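Transcriptional regulator, AraC family (Pseudomonas putida, PDB 3GRA) probably acts as a sequence-specific DNA-binding transcription factor, the chain here being its DJ-1/PfpI-like (class I glutamine amidotransferase-like) domain without the AraC-type helix-turn-helix part. Local coordinates at residues V76-Y87 with G105-R116; V119-I127 with T142-R153. All coordinates share one frame; numbering follows the deposited sequence.

Contacts 1 and 2 follow one another along the chain, and their centres lie about 13 Å apart. Helix 110-117 ends contact 1 and leads straight into 119-127, the first segment of contact 2; at the junction Val119 N probably donates a hydrogen bond to Leu114 O (3.2 Å), and Leu120 CD1 packs on Leu114 CB at 3.7 Å. Both contacts reach the central mixed sheet, contact 1 through strands 74-78 and 103-107, contact 2 through the outer strand 149-152. Contact 1 lies closer to the metal: the side chain of Arg116 comes within about 4 Å of a bound magnesium ion, whereas that of Asp121 in contact 2 is about 13 Å from it.

Contact 1: V76-Y87 with G105-R116; sequences VVCGGLRTPLKY and GGLWNGAWFLGR
Leu85 lies over one face of the Trp112 indole, its CB 3.9 Å from the centroid of the six-membered ring in a CH-pi contact. The Phe113 ring carries Trp112 CE3 over the centre of one face, while the carbonyl oxygens of Pro84 and Lys86 come up to its edge. Phe113 CE1 in turn meets the edge of the Tyr87 ring at CD2 (3.8 Å), and the Tyr87 hydroxyl is bonded to Glu14 N. On the Trp108 indole, Gly80 CA sits over the five-membered ring, 3.7 Å from its centroid; the ring also stacks with His128. Trp108 CG is anti to the backbone N (chi1 -163°), which lays the indole face against the Gly80-Leu81 backbone.

The two strands belong to a beta-alpha-beta crossover, strand 74-78, helix 90-100, strand 103-107, and helix 110-117 follows the second of them. The neighbouring parallel strands are joined by bonds such as Val77 N to Gly105 O, 2.7 Å and almost straight at 176°. Val77 points to the face covered by helices 110-117 and 90-100, its CG2 against Leu114 CD1 and its CG1 against Phe113 CD2, the valine and phenylalanine side chains crossing at about a right angle.

Beyond the strand ends, Asn109 ND2 donates to Gly80 O (2.7 Å) from above the carbonyl plane, opposite Thr83 N, and also hydrogen-bonds to Gln131 OE1. Its buried OD1 has no partner in the model. Arg116 grips Lys86 O end-on in its guanidinium plane, NH1 at 2.7 Å and NH2 at 2.9 Å; NH2 adds a weak bond to Tyr87 O, while NE forms a salt bridge with Asp91, a residue that binds magnesium in a structure of this protein.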
loop_
_atom_site.group_PDB
_atom_site.type_symbol
_atom_site.label_atom_id
_atom_site.label_comp_id
_atom_site.label_asym_id
_atom_site.label_seq_id
_atom_site.Cartn_x
_atom_site.Cartn_y
_atom_site.Cartn_z
ATOM N N VAL A 76 -2.806 -1.976 -15.262
ATOM C CA VAL A 76 -2.421 -3.027 -14.338
ATOM C C VAL A 76 -3.575 -3.513 -13.448
ATOM O O VAL A 76 -4.275 -2.712 -12.818
ATOM C CB VAL A 76 -1.285 -2.541 -13.421
ATOM C CG1 VAL A 76 -0.689 -3.714 -12.655
ATOM C CG2 VAL A 76 -0.208 -1.835 -14.254
ATOM N N VAL A 77 -3.766 -4.830 -13.401
ATOM C CA VAL A 77 -4.808 -5.406 -12.573
ATOM C C VAL A 77 -4.181 -5.790 -11.238
ATOM O O VAL A 77 -3.256 -6.628 -11.170
ATOM C CB VAL A 77 -5.447 -6.667 -13.206
ATOM C CG1 VAL A 77 -6.567 -7.181 -12.284
ATOM C CG2 VAL A 77 -6.010 -6.344 -14.584
ATOM N N CYS A 78 -4.673 -5.157 -10.181
ATOM C CA CYS A 78 -4.165 -5.413 -8.848
ATOM C C CYS A 78 -5.114 -6.298 -8.051
ATOM O O CYS A 78 -6.274 -5.943 -7.796
ATOM C CB CYS A 78 -3.935 -4.098 -8.107
ATOM S SG CYS A 78 -2.858 -2.960 -9.004
ATOM N N GLY A 79 -4.599 -7.459 -7.675
ATOM C CA GLY A 79 -5.368 -8.408 -6.905
ATOM C C GLY A 79 -4.752 -8.631 -5.547
ATOM O O GLY A 79 -3.905 -7.857 -5.093
ATOM N N GLY A 80 -5.183 -9.700 -4.892
ATOM C CA GLY A 80 -4.685 -10.015 -3.569
ATOM C C GLY A 80 -5.115 -11.415 -3.209
ATOM O O GLY A 80 -5.868 -12.043 -3.951
ATOM N N LEU A 81 -4.644 -11.894 -2.066
ATOM C CA LEU A 81 -4.950 -13.231 -1.576
ATOM C C LEU A 81 -6.442 -13.526 -1.511
ATOM O O LEU A 81 -6.904 -14.558 -2.013
ATOM C CB LEU A 81 -4.349 -13.425 -0.179
ATOM C CG LEU A 81 -4.714 -14.758 0.473
ATOM C CD1 LEU A 81 -4.143 -15.894 -0.363
ATOM C CD2 LEU A 81 -4.178 -14.809 1.901
ATOM N N ARG A 82 -7.189 -12.618 -0.894
ATOM C CA ARG A 82 -8.621 -12.798 -0.737
ATOM C C ARG A 82 -9.447 -12.226 -1.890
ATOM O O ARG A 82 -10.677 -12.281 -1.863
ATOM C CB ARG A 82 -9.058 -12.192 0.604
ATOM C CG ARG A 82 -8.364 -12.852 1.816
ATOM C CD ARG A 82 -8.868 -14.281 2.042
ATOM N NE ARG A 82 -7.919 -15.142 2.760
ATOM C CZ ARG A 82 -7.385 -14.874 3.951
ATOM N NH1 ARG A 82 -7.690 -13.752 4.592
ATOM N NH2 ARG A 82 -6.544 -15.738 4.506
ATOM N N THR A 83 -8.777 -11.692 -2.911
ATOM C CA THR A 83 -9.486 -11.124 -4.056
ATOM C C THR A 83 -10.354 -12.154 -4.769
ATOM O O THR A 83 -9.871 -13.188 -5.233
ATOM C CB THR A 83 -8.527 -10.534 -5.098
ATOM O OG1 THR A 83 -7.803 -9.426 -4.535
ATOM C CG2 THR A 83 -9.314 -10.065 -6.311
ATOM N N PRO A 84 -11.662 -11.880 -4.864
ATOM C CA PRO A 84 -12.548 -12.829 -5.544
ATOM C C PRO A 84 -12.199 -12.948 -7.037
ATOM O O PRO A 84 -11.917 -11.950 -7.705
ATOM C CB PRO A 84 -13.945 -12.255 -5.275
ATOM C CG PRO A 84 -13.689 -10.785 -5.046
ATOM C CD PRO A 84 -12.424 -10.789 -4.234
ATOM N N LEU A 85 -12.204 -14.179 -7.544
ATOM C CA LEU A 85 -11.866 -14.441 -8.931
ATOM C C LEU A 85 -13.098 -14.346 -9.823
ATOM O O LEU A 85 -13.567 -15.347 -10.368
ATOM C CB LEU A 85 -11.231 -15.822 -9.055
ATOM C CG LEU A 85 -10.045 -16.083 -8.129
ATOM C CD1 LEU A 85 -9.578 -17.526 -8.275
ATOM C CD2 LEU A 85 -8.914 -15.117 -8.446
ATOM N N LYS A 86 -13.620 -13.134 -9.977
ATOM C CA LYS A 86 -14.808 -12.920 -10.798
ATOM C C LYS A 86 -14.529 -11.797 -11.787
ATOM O O LYS A 86 -13.627 -11.914 -12.618
ATOM C CB LYS A 86 -15.965 -12.518 -9.901
ATOM C CG LYS A 86 -15.512 -11.348 -9.043
ATOM C CD LYS A 86 -16.678 -10.817 -8.117
ATOM C CE LYS A 86 -16.333 -9.774 -6.944
ATOM N NZ LYS A 86 -17.230 -9.136 -5.961
ATOM N N TYR A 87 -15.315 -10.724 -11.713
ATOM C CA TYR A 87 -15.129 -9.590 -12.597
ATOM C C TYR A 87 -15.060 -10.022 -14.057
ATOM O O TYR A 87 -14.113 -9.676 -14.768
ATOM C CB TYR A 87 -13.839 -8.859 -12.212
ATOM C CG TYR A 87 -13.743 -8.520 -10.740
ATOM C CD1 TYR A 87 -14.622 -7.609 -10.154
ATOM C CD2 TYR A 87 -12.761 -9.093 -9.938
ATOM C CE1 TYR A 87 -14.522 -7.272 -8.804
ATOM C CE2 TYR A 87 -12.648 -8.765 -8.594
ATOM C CZ TYR A 87 -13.530 -7.851 -8.030
ATOM O OH TYR A 87 -13.407 -7.508 -6.695
ATOM N N GLY A 105 -0.790 -5.455 -17.251
ATOM C CA GLY A 105 -0.108 -6.005 -16.091
ATOM C C GLY A 105 -0.964 -6.557 -14.966
ATOM O O GLY A 105 -2.196 -6.430 -14.981
ATOM N N GLY A 106 -0.294 -7.166 -13.984
ATOM C CA GLY A 106 -0.977 -7.751 -12.837
ATOM C C GLY A 106 -0.082 -7.941 -11.622
ATOM O O GLY A 106 1.053 -8.416 -11.747
ATOM N N LEU A 107 -0.594 -7.580 -10.446
ATOM C CA LEU A 107 0.153 -7.716 -9.188
ATOM C C LEU A 107 -0.531 -8.765 -8.319
ATOM O O LEU A 107 -1.763 -8.859 -8.310
ATOM C CB LEU A 107 0.218 -6.369 -8.439
ATOM C CG LEU A 107 0.714 -5.148 -9.248
ATOM C CD1 LEU A 107 0.674 -3.903 -8.357
ATOM C CD2 LEU A 107 2.152 -5.383 -9.788
ATOM N N TRP A 108 0.274 -9.540 -7.594
ATOM C CA TRP A 108 -0.194 -10.625 -6.732
ATOM C C TRP A 108 -0.776 -11.744 -7.607
ATOM O O TRP A 108 -0.052 -12.668 -7.960
ATOM C CB TRP A 108 -1.223 -10.126 -5.717
ATOM C CG TRP A 108 -1.413 -11.107 -4.583
ATOM C CD1 TRP A 108 -2.232 -12.204 -4.571
ATOM C CD2 TRP A 108 -0.677 -11.143 -3.357
ATOM N NE1 TRP A 108 -2.046 -12.928 -3.411
ATOM C CE2 TRP A 108 -1.099 -12.297 -2.647
ATOM C CE3 TRP A 108 0.301 -10.312 -2.781
ATOM C CZ2 TRP A 108 -0.568 -12.643 -1.396
ATOM C CZ3 TRP A 108 0.830 -10.660 -1.527
ATOM C CH2 TRP A 108 0.388 -11.816 -0.853
ATOM N N ASN A 109 -2.057 -11.666 -7.961
ATOM C CA ASN A 109 -2.654 -12.670 -8.854
ATOM C C ASN A 109 -3.371 -12.046 -10.040
ATOM O O ASN A 109 -4.129 -12.713 -10.737
ATOM C CB ASN A 109 -3.624 -13.600 -8.117
ATOM C CG ASN A 109 -4.667 -12.852 -7.337
ATOM O OD1 ASN A 109 -5.248 -11.876 -7.820
ATOM N ND2 ASN A 109 -4.921 -13.311 -6.116
ATOM N N GLY A 110 -3.112 -10.766 -10.291
ATOM C CA GLY A 110 -3.755 -10.112 -11.422
ATOM C C GLY A 110 -3.505 -10.847 -12.732
ATOM O O GLY A 110 -4.291 -10.756 -13.669
ATOM N N ALA A 111 -2.403 -11.582 -12.808
ATOM C CA ALA A 111 -2.092 -12.313 -14.014
ATOM C C ALA A 111 -3.160 -13.362 -14.259
ATOM O O ALA A 111 -3.396 -13.768 -15.399
ATOM C CB ALA A 111 -0.719 -12.958 -13.913
ATOM N N TRP A 112 -3.818 -13.815 -13.202
ATOM C CA TRP A 112 -4.891 -14.799 -13.402
ATOM C C TRP A 112 -5.936 -14.185 -14.361
ATOM O O TRP A 112 -6.402 -14.841 -15.292
ATOM C CB TRP A 112 -5.565 -15.151 -12.072
ATOM C CG TRP A 112 -6.591 -16.246 -12.203
ATOM C CD1 TRP A 112 -6.359 -17.593 -12.248
ATOM C CD2 TRP A 112 -8.009 -16.080 -12.335
ATOM N NE1 TRP A 112 -7.547 -18.273 -12.399
ATOM C CE2 TRP A 112 -8.575 -17.369 -12.453
ATOM C CE3 TRP A 112 -8.857 -14.965 -12.367
ATOM C CZ2 TRP A 112 -9.952 -17.573 -12.593
ATOM C CZ3 TRP A 112 -10.225 -15.170 -12.507
ATOM C CH2 TRP A 112 -10.758 -16.466 -12.617
ATOM N N PHE A 113 -6.260 -12.913 -14.143
ATOM C CA PHE A 113 -7.248 -12.188 -14.946
ATOM C C PHE A 113 -6.776 -11.949 -16.369
ATOM O O PHE A 113 -7.544 -12.058 -17.318
ATOM C CB PHE A 113 -7.582 -10.868 -14.254
ATOM C CG PHE A 113 -8.295 -11.049 -12.935
ATOM C CD1 PHE A 113 -9.659 -11.322 -12.893
ATOM C CD2 PHE A 113 -7.601 -10.948 -11.731
ATOM C CE1 PHE A 113 -10.316 -11.483 -11.675
ATOM C CE2 PHE A 113 -8.257 -11.112 -10.514
ATOM C CZ PHE A 113 -9.616 -11.377 -10.488
ATOM N N LEU A 114 -5.505 -11.608 -16.523
ATOM C CA LEU A 114 -4.941 -11.411 -17.853
ATOM C C LEU A 114 -4.963 -12.776 -18.541
ATOM O O LEU A 114 -5.127 -12.873 -19.752
ATOM C CB LEU A 114 -3.502 -10.910 -17.744
ATOM C CG LEU A 114 -3.288 -9.419 -17.456
ATOM C CD1 LEU A 114 -4.241 -8.932 -16.377
ATOM C CD2 LEU A 114 -1.828 -9.201 -17.051
ATOM N N GLY A 115 -4.798 -13.830 -17.749
ATOM C CA GLY A 115 -4.811 -15.176 -18.294
ATOM C C GLY A 115 -6.172 -15.556 -18.857
ATOM O O GLY A 115 -6.279 -16.001 -20.001
ATOM N N ARG A 116 -7.212 -15.365 -18.048
ATOM C CA ARG A 116 -8.577 -15.681 -18.451
ATOM C C ARG A 116 -9.005 -14.844 -19.654
ATOM O O ARG A 116 -9.781 -15.299 -20.498
ATOM C CB ARG A 116 -9.539 -15.429 -17.289
ATOM C CG ARG A 116 -10.977 -15.873 -17.550
ATOM C CD ARG A 116 -11.868 -15.473 -16.388
ATOM N NE ARG A 116 -11.935 -14.021 -16.271
ATOM C CZ ARG A 116 -12.454 -13.361 -15.243
ATOM N NH1 ARG A 116 -12.965 -14.014 -14.213
ATOM N NH2 ARG A 116 -12.459 -12.036 -15.255
#

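Contact 2: V119-I127 with T142-R153; sequences VLDDYGCSI and TRITPASFTLDR
Arg153 lays its guanidinium over one face of the Tyr123 ring, CZ 4.0 Å from the ring centroid and the planes 31° apart, an off-centre cation-pi contact. A bend at chi3 (-76°) turns this guanidinium back to grip Asp152 side-on, NE to OD1 and NH2 to OD2. The same NH2 also donates to Asp122 O at 2.9 Å, in the carbonyl plane. Asp152 CG stands opposite its own backbone N (chi1 -179°), placing OD2 to accept Gly124 N at 2.9 Å on the anti side, while Arg153 NH2 comes on the syn side. A leucine here would probably leave Gly124 N without its acceptor and Arg153 without its two-nitrogen carboxylate partner, its guanidinium less firmly held over the tyrosine. Arg143, also bent at chi3, runs alongside Asp122; Arg143 NH1 forms a salt bridge with Asp122 OD1 at 3.1 Å, from above the carboxylate plane, the two groups nearly perpendicular. The Tyr123 hydroxyl is hydrogen-bonded to Asp154 OD1.

At the other end, Ser126 OG donates to Ala147 O (2.7 Å) and lies 2.7 Å from Thr150 OG1, while Thr145 N bonds Cys125 O at 2.8 Å.

Segments 123-125 and 142-144 run parallel as a weakly bonded pair joined through helix 132-138, an outlying beta-alpha-beta unit. Cys125 and Ile144 pack on Leu135 of that helix and Cys125 also on Ala111 of helix 110-117, while strand 149-152 is an outermost strand of the main sheet, antiparallel to strand 155-158.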
loop_
_atom_site.group_PDB
_atom_site.type_symbol
_atom_site.label_atom_id
_atom_site.label_comp_id
_atom_site.label_asym_id
_atom_site.label_seq_id
_atom_site.Cartn_x
_atom_site.Cartn_y
_atom_site.Cartn_z
ATOM N N VAL A 119 -4.909 -12.722 -22.896
ATOM C CA VAL A 119 -3.915 -11.748 -23.328
ATOM C C VAL A 119 -2.492 -12.170 -22.947
ATOM O O VAL A 119 -1.538 -11.427 -23.159
ATOM C CB VAL A 119 -4.196 -10.344 -22.727
ATOM C CG1 VAL A 119 -5.575 -9.869 -23.141
ATOM C CG2 VAL A 119 -4.083 -10.391 -21.199
ATOM N N LEU A 120 -2.354 -13.356 -22.367
ATOM C CA LEU A 120 -1.042 -13.871 -21.984
ATOM C C LEU A 120 -0.714 -15.106 -22.820
ATOM O O LEU A 120 0.135 -15.920 -22.450
ATOM C CB LEU A 120 -1.010 -14.239 -20.494
ATOM C CG LEU A 120 -1.008 -13.108 -19.463
ATOM C CD1 LEU A 120 -1.033 -13.703 -18.065
ATOM C CD2 LEU A 120 0.222 -12.230 -19.646
ATOM N N ASP A 121 -1.399 -15.240 -23.949
ATOM C CA ASP A 121 -1.176 -16.364 -24.837
ATOM C C ASP A 121 0.201 -16.275 -25.442
ATOM O O ASP A 121 0.491 -15.366 -26.218
ATOM C CB ASP A 121 -2.221 -16.388 -25.946
ATOM C CG ASP A 121 -3.522 -17.001 -25.497
ATOM O OD1 ASP A 121 -3.659 -17.298 -24.291
ATOM O OD2 ASP A 121 -4.410 -17.186 -26.356
ATOM N N ASP A 122 1.045 -17.231 -25.070
ATOM C CA ASP A 122 2.414 -17.312 -25.548
ATOM C C ASP A 122 3.253 -16.222 -24.903
ATOM O O ASP A 122 4.096 -15.579 -25.545
ATOM C CB ASP A 122 2.445 -17.198 -27.071
ATOM C CG ASP A 122 3.756 -17.666 -27.660
ATOM O OD1 ASP A 122 4.220 -18.767 -27.283
ATOM O OD2 ASP A 122 4.320 -16.941 -28.504
ATOM N N TYR A 123 3.009 -16.024 -23.614
ATOM C CA TYR A 123 3.723 -15.025 -22.822
ATOM C C TYR A 123 4.109 -15.654 -21.493
ATOM O O TYR A 123 3.508 -16.644 -21.053
ATOM C CB TYR A 123 2.821 -13.829 -22.527
ATOM C CG TYR A 123 2.778 -12.729 -23.571
ATOM C CD1 TYR A 123 3.735 -11.711 -23.577
ATOM C CD2 TYR A 123 1.714 -12.642 -24.479
ATOM C CE1 TYR A 123 3.633 -10.628 -24.443
ATOM C CE2 TYR A 123 1.596 -11.567 -25.347
ATOM C CZ TYR A 123 2.554 -10.554 -25.325
ATOM O OH TYR A 123 2.408 -9.443 -26.139
ATOM N N GLY A 124 5.115 -15.078 -20.851
ATOM C CA GLY A 124 5.512 -15.577 -19.554
ATOM C C GLY A 124 4.837 -14.647 -18.570
ATOM O O GLY A 124 4.370 -13.583 -18.963
ATOM N N CYS A 125 4.761 -15.044 -17.306
ATOM C CA CYS A 125 4.166 -14.197 -16.287
ATOM C C CYS A 125 4.497 -14.743 -14.911
ATOM O O CYS A 125 4.954 -15.879 -14.766
ATOM C CB CYS A 125 2.636 -14.125 -16.440
ATOM S SG CYS A 125 1.717 -15.603 -15.854
ATOM N N SER A 126 4.251 -13.912 -13.906
ATOM C CA SER A 126 4.471 -14.261 -12.512
ATOM C C SER A 126 3.120 -14.169 -11.823
ATOM O O SER A 126 2.341 -13.245 -12.069
ATOM C CB SER A 126 5.452 -13.286 -11.844
ATOM O OG SER A 126 6.783 -13.577 -12.214
ATOM N N ILE A 127 2.845 -15.122 -10.952
ATOM C CA ILE A 127 1.569 -15.128 -10.249
ATOM C C ILE A 127 1.743 -15.776 -8.896
ATOM O O ILE A 127 2.602 -16.625 -8.719
ATOM C CB ILE A 127 0.504 -15.931 -11.055
ATOM C CG1 ILE A 127 -0.849 -15.881 -10.348
ATOM C CG2 ILE A 127 0.961 -17.369 -11.217
ATOM C CD1 ILE A 127 -1.991 -16.536 -11.154
ATOM N N THR A 142 -0.052 -19.955 -21.577
ATOM C CA THR A 142 0.684 -19.034 -20.716
ATOM C C THR A 142 1.708 -19.784 -19.877
ATOM O O THR A 142 1.384 -20.770 -19.219
ATOM C CB THR A 142 -0.258 -18.277 -19.760
ATOM O OG1 THR A 142 -1.204 -17.516 -20.518
ATOM C CG2 THR A 142 0.534 -17.338 -18.871
ATOM N N ARG A 143 2.943 -19.304 -19.900
ATOM C CA ARG A 143 4.020 -19.915 -19.137
ATOM C C ARG A 143 4.130 -19.259 -17.770
ATOM O O ARG A 143 3.938 -18.051 -17.626
ATOM C CB ARG A 143 5.341 -19.770 -19.899
ATOM C CG ARG A 143 5.249 -20.287 -21.320
ATOM C CD ARG A 143 6.484 -19.965 -22.113
ATOM N NE ARG A 143 6.590 -18.542 -22.424
ATOM C CZ ARG A 143 6.159 -17.983 -23.548
ATOM N NH1 ARG A 143 5.578 -18.726 -24.486
ATOM N NH2 ARG A 143 6.337 -16.682 -23.749
ATOM N N ILE A 144 4.417 -20.070 -16.762
ATOM C CA ILE A 144 4.560 -19.577 -15.411
ATOM C C ILE A 144 6.045 -19.438 -15.140
ATOM O O ILE A 144 6.785 -20.431 -15.158
ATOM C CB ILE A 144 3.969 -20.563 -14.376
ATOM C CG1 ILE A 144 2.533 -20.933 -14.756
ATOM C CG2 ILE A 144 3.987 -19.927 -12.999
ATOM C CD1 ILE A 144 1.603 -19.769 -14.806
ATOM N N THR A 145 6.484 -18.208 -14.902
ATOM C CA THR A 145 7.889 -17.948 -14.618
ATOM C C THR A 145 8.203 -18.360 -13.187
ATOM O O THR A 145 7.444 -18.061 -12.275
ATOM C CB THR A 145 8.218 -16.460 -14.721
ATOM O OG1 THR A 145 7.721 -15.943 -15.961
ATOM C CG2 THR A 145 9.737 -16.245 -14.635
ATOM N N PRO A 146 9.323 -19.063 -12.972
ATOM C CA PRO A 146 9.654 -19.458 -11.599
ATOM C C PRO A 146 10.372 -18.324 -10.854
ATOM O O PRO A 146 11.458 -18.522 -10.321
ATOM C CB PRO A 146 10.543 -20.688 -11.795
ATOM C CG PRO A 146 11.205 -20.427 -13.096
ATOM C CD PRO A 146 10.143 -19.796 -13.956
ATOM N N ALA A 147 9.759 -17.143 -10.823
ATOM C CA ALA A 147 10.331 -15.959 -10.158
ATOM C C ALA A 147 9.215 -14.968 -9.791
ATOM O O ALA A 147 8.145 -14.968 -10.402
ATOM C CB ALA A 147 11.359 -15.275 -11.083
ATOM N N SER A 148 9.482 -14.091 -8.829
ATOM C CA SER A 148 8.466 -13.156 -8.348
ATOM C C SER A 148 7.937 -12.062 -9.300
ATOM O O SER A 148 6.875 -11.493 -9.044
ATOM C CB SER A 148 8.948 -12.521 -7.039
ATOM O OG SER A 148 10.012 -11.609 -7.278
ATOM N N PHE A 149 8.673 -11.739 -10.360
ATOM C CA PHE A 149 8.205 -10.742 -11.332
ATOM C C PHE A 149 8.569 -11.193 -12.734
ATOM O O PHE A 149 9.393 -12.075 -12.900
ATOM C CB PHE A 149 8.767 -9.338 -11.074
ATOM C CG PHE A 149 10.261 -9.240 -11.177
ATOM C CD1 PHE A 149 10.864 -8.471 -12.176
ATOM C CD2 PHE A 149 11.067 -9.879 -10.253
ATOM C CE1 PHE A 149 12.249 -8.336 -12.245
ATOM C CE2 PHE A 149 12.456 -9.755 -10.302
ATOM C CZ PHE A 149 13.051 -8.980 -11.301
ATOM N N THR A 150 7.935 -10.589 -13.734
ATOM C CA THR A 150 8.145 -10.955 -15.128
ATOM C C THR A 150 7.963 -9.752 -16.052
ATOM O O THR A 150 6.934 -9.080 -16.018
ATOM C CB THR A 150 7.133 -12.059 -15.570
ATOM O OG1 THR A 150 7.383 -13.264 -14.834
ATOM C CG2 THR A 150 7.261 -12.339 -17.093
ATOM N N LEU A 151 8.972 -9.504 -16.877
ATOM C CA LEU A 151 8.967 -8.398 -17.819
ATOM C C LEU A 151 9.100 -9.018 -19.192
ATOM O O LEU A 151 10.202 -9.179 -19.709
ATOM C CB LEU A 151 10.150 -7.480 -17.551
ATOM C CG LEU A 151 10.269 -6.977 -16.108
ATOM C CD1 LEU A 151 11.716 -6.631 -15.823
ATOM C CD2 LEU A 151 9.330 -5.784 -15.883
ATOM N N ASP A 152 7.967 -9.392 -19.766
ATOM C CA ASP A 152 7.957 -10.017 -21.074
ATOM C C ASP A 152 7.237 -9.128 -22.071
ATOM O O ASP A 152 6.018 -9.163 -22.178
ATOM C CB ASP A 152 7.275 -11.383 -20.976
ATOM C CG ASP A 152 7.234 -12.108 -22.298
ATOM O OD1 ASP A 152 8.045 -11.773 -23.188
ATOM O OD2 ASP A 152 6.399 -13.023 -22.439
ATOM N N ARG A 153 8.009 -8.307 -22.775
ATOM C CA ARG A 153 7.468 -7.400 -23.781
ATOM C C ARG A 153 6.483 -6.408 -23.184
ATOM O O ARG A 153 6.861 -5.554 -22.377
ATOM C CB ARG A 153 6.809 -8.215 -24.898
ATOM C CG ARG A 153 7.837 -8.950 -25.740
ATOM C CD ARG A 153 7.217 -10.020 -26.605
ATOM N NE ARG A 153 6.874 -11.204 -25.822
ATOM C CZ ARG A 153 6.196 -12.234 -26.307
ATOM N NH1 ARG A 153 5.801 -12.214 -27.568
ATOM N NH2 ARG A 153 5.893 -13.267 -25.527
HETATM O O HOH W 1 5.581 -17.086 -10.156
#